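PDB 1WR2: hypothetical protein PH1789 from Pyrococcus horikoshii, which is of unknown function but carries an ATP-grasp domain, which makes it a probable nucleotide-binding member of that superfamily. Local coordinates for residues V6-E11 against A25-K30. Sequence-based numbering, arbitrary orientation.
Sequences VRVIEE and AKQVLK
Val8 and Ile9 of helix 3-14 pack against Gln27 and Val28 of helix 22-30 in a small, mostly apolar contact between two helices that lie beside the six-stranded antiparallel sheet. The helices run nearly antiparallel, 159° between their directions, with the short axes 9.2 Å apart at closest approach and the CA atoms of Val8 and Val28 facing each other at 7.0 Å. The CB of Val8 is directed toward the partner helix, and both its methyls press on one side of the extended Gln27 side chain, which crosses it at about a right angle. CG1 of Val8 meets the terminal amide group of Gln27, while CG2 of Val8 touches that group too and reaches back to Gln27 CB at 4.0 Å. Gln27 CG stands anti to its own carbonyl carbon (chi1 -79°), and the straight chain beyond carries the amide over Val8 to the neighbourhood of the Arg7 guanidinium, an oblique approach without a hydrogen bond. Arg7 instead turns along its own helix to Glu11, with NH2 to OE2 at 3.3 Å, a salt bridge whose hydrogen bond is weak. Further along the interface, Ile9 CG1 lies 4.2 Å from Val28 CG2, a loose van der Waals contact between buried side chains. Met20 of strand 19-20 touches both Val8 and Val28, while Leu234 lies against Ile9 and Ile232 against Val28, so strand 225-234 backs the pair. An antiparallel helix pair whose connection contributes an edge strand, 19-20, to the sheet beneath it is thus formed at the N-terminal end of this ATP-grasp protein.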
loop_
_atom_site.group_PDB
_atom_site.type_symbol
_atom_site.label_atom_id
_atom_site.label_comp_id
_atom_site.label_asym_id
_atom_site.label_seq_id
_atom_site.Cartn_x
_atom_site.Cartn_y
_atom_site.Cartn_z
ATOM N N VAL A 6 5.523 15.695 3.562
ATOM C CA VAL A 6 5.055 16.535 4.658
ATOM C C VAL A 6 3.836 17.341 4.220
ATOM O O VAL A 6 2.967 17.669 5.028
ATOM C CB VAL A 6 6.163 17.519 5.125
ATOM C CG1 VAL A 6 5.620 18.444 6.208
ATOM C CG2 VAL A 6 7.361 16.745 5.651
ATOM N N ARG A 7 3.779 17.647 2.930
ATOM C CA ARG A 7 2.681 18.423 2.369
ATOM C C ARG A 7 1.390 17.609 2.404
ATOM O O ARG A 7 0.375 18.053 2.944
ATOM C CB ARG A 7 3.005 18.808 0.925
ATOM C CG ARG A 7 2.265 20.040 0.420
ATOM C CD ARG A 7 1.900 19.879 -1.043
ATOM N NE ARG A 7 0.741 19.003 -1.192
ATOM C CZ ARG A 7 0.384 18.412 -2.327
ATOM N NH1 ARG A 7 1.103 18.595 -3.425
ATOM N NH2 ARG A 7 -0.698 17.645 -2.364
ATOM N N VAL A 8 1.438 16.412 1.828
ATOM C CA VAL A 8 0.274 15.540 1.799
ATOM C C VAL A 8 -0.158 15.221 3.227
ATOM O O VAL A 8 -1.350 15.218 3.535
ATOM C CB VAL A 8 0.584 14.229 1.040
ATOM C CG1 VAL A 8 -0.682 13.404 0.880
ATOM C CG2 VAL A 8 1.181 14.550 -0.323
ATOM N N ILE A 9 0.811 14.963 4.100
ATOM C CA ILE A 9 0.510 14.658 5.496
ATOM C C ILE A 9 -0.185 15.836 6.182
ATOM O O ILE A 9 -1.259 15.680 6.771
ATOM C CB ILE A 9 1.793 14.296 6.277
ATOM C CG1 ILE A 9 2.312 12.930 5.814
ATOM C CG2 ILE A 9 1.510 14.275 7.765
ATOM C CD1 ILE A 9 3.621 12.513 6.451
ATOM N N GLU A 10 0.426 17.015 6.109
ATOM C CA GLU A 10 -0.152 18.209 6.723
ATOM C C GLU A 10 -1.587 18.420 6.250
ATOM O O GLU A 10 -2.497 18.645 7.053
ATOM C CB GLU A 10 0.680 19.449 6.376
ATOM C CG GLU A 10 1.975 19.606 7.165
ATOM C CD GLU A 10 1.748 19.640 8.672
ATOM O OE1 GLU A 10 0.710 20.182 9.113
ATOM O OE2 GLU A 10 2.615 19.137 9.419
ATOM N N GLU A 11 -1.776 18.342 4.937
ATOM C CA GLU A 11 -3.086 18.526 4.321
ATOM C C GLU A 11 -4.149 17.648 4.978
ATOM O O GLU A 11 -5.252 18.108 5.279
ATOM C CB GLU A 11 -2.993 18.216 2.825
ATOM C CG GLU A 11 -4.254 18.521 2.026
ATOM C CD GLU A 11 -4.029 18.437 0.521
ATOM O OE1 GLU A 11 -5.001 18.641 -0.240
ATOM O OE2 GLU A 11 -2.881 18.170 0.100
ATOM N N ALA A 25 -1.678 7.866 0.987
ATOM C CA ALA A 25 -0.564 7.086 1.521
ATOM C C ALA A 25 0.473 6.893 0.415
ATOM O O ALA A 25 1.666 7.140 0.612
ATOM C CB ALA A 25 -1.064 5.729 2.014
ATOM N N LYS A 26 0.015 6.463 -0.755
ATOM C CA LYS A 26 0.918 6.227 -1.876
ATOM C C LYS A 26 1.686 7.461 -2.335
ATOM O O LYS A 26 2.798 7.345 -2.852
ATOM C CB LYS A 26 0.157 5.592 -3.033
ATOM C CG LYS A 26 -0.189 4.141 -2.751
ATOM C CD LYS A 26 -1.057 3.563 -3.842
ATOM C CE LYS A 26 -1.291 2.078 -3.641
ATOM N NZ LYS A 26 -2.208 1.563 -4.706
ATOM N N GLN A 27 1.102 8.637 -2.151
ATOM C CA GLN A 27 1.787 9.872 -2.500
ATOM C C GLN A 27 2.994 9.983 -1.568
ATOM O O GLN A 27 4.074 10.392 -1.981
ATOM C CB GLN A 27 0.862 11.074 -2.300
ATOM C CG GLN A 27 -0.140 11.287 -3.429
ATOM C CD GLN A 27 -1.141 12.384 -3.110
ATOM O OE1 GLN A 27 -2.129 12.157 -2.408
ATOM N NE2 GLN A 27 -0.879 13.586 -3.607
ATOM N N VAL A 28 2.804 9.621 -0.301
ATOM C CA VAL A 28 3.905 9.671 0.654
ATOM C C VAL A 28 4.977 8.672 0.220
ATOM O O VAL A 28 6.173 8.978 0.220
ATOM C CB VAL A 28 3.429 9.312 2.074
ATOM C CG1 VAL A 28 4.620 9.240 3.021
ATOM C CG2 VAL A 28 2.429 10.349 2.562
ATOM N N LEU A 29 4.539 7.481 -0.169
ATOM C CA LEU A 29 5.455 6.440 -0.599
ATOM C C LEU A 29 6.252 6.855 -1.833
ATOM O O LEU A 29 7.474 6.705 -1.859
ATOM C CB LEU A 29 4.690 5.140 -0.863
ATOM C CG LEU A 29 3.886 4.589 0.330
ATOM C CD1 LEU A 29 3.282 3.239 -0.039
ATOM C CD2 LEU A 29 4.782 4.429 1.542
ATOM N N LYS A 30 5.572 7.385 -2.846
ATOM C CA LYS A 30 6.255 7.817 -4.060
ATOM C C LYS A 30 7.288 8.910 -3.786
ATOM O O LYS A 30 8.349 8.941 -4.411
ATOM C CB LYS A 30 5.242 8.318 -5.100
ATOM C CG LYS A 30 4.422 7.210 -5.745
ATOM C CD LYS A 30 3.544 7.724 -6.884
ATOM C CE LYS A 30 2.470 8.671 -6.388
ATOM N NZ LYS A 30 1.573 9.082 -7.500
#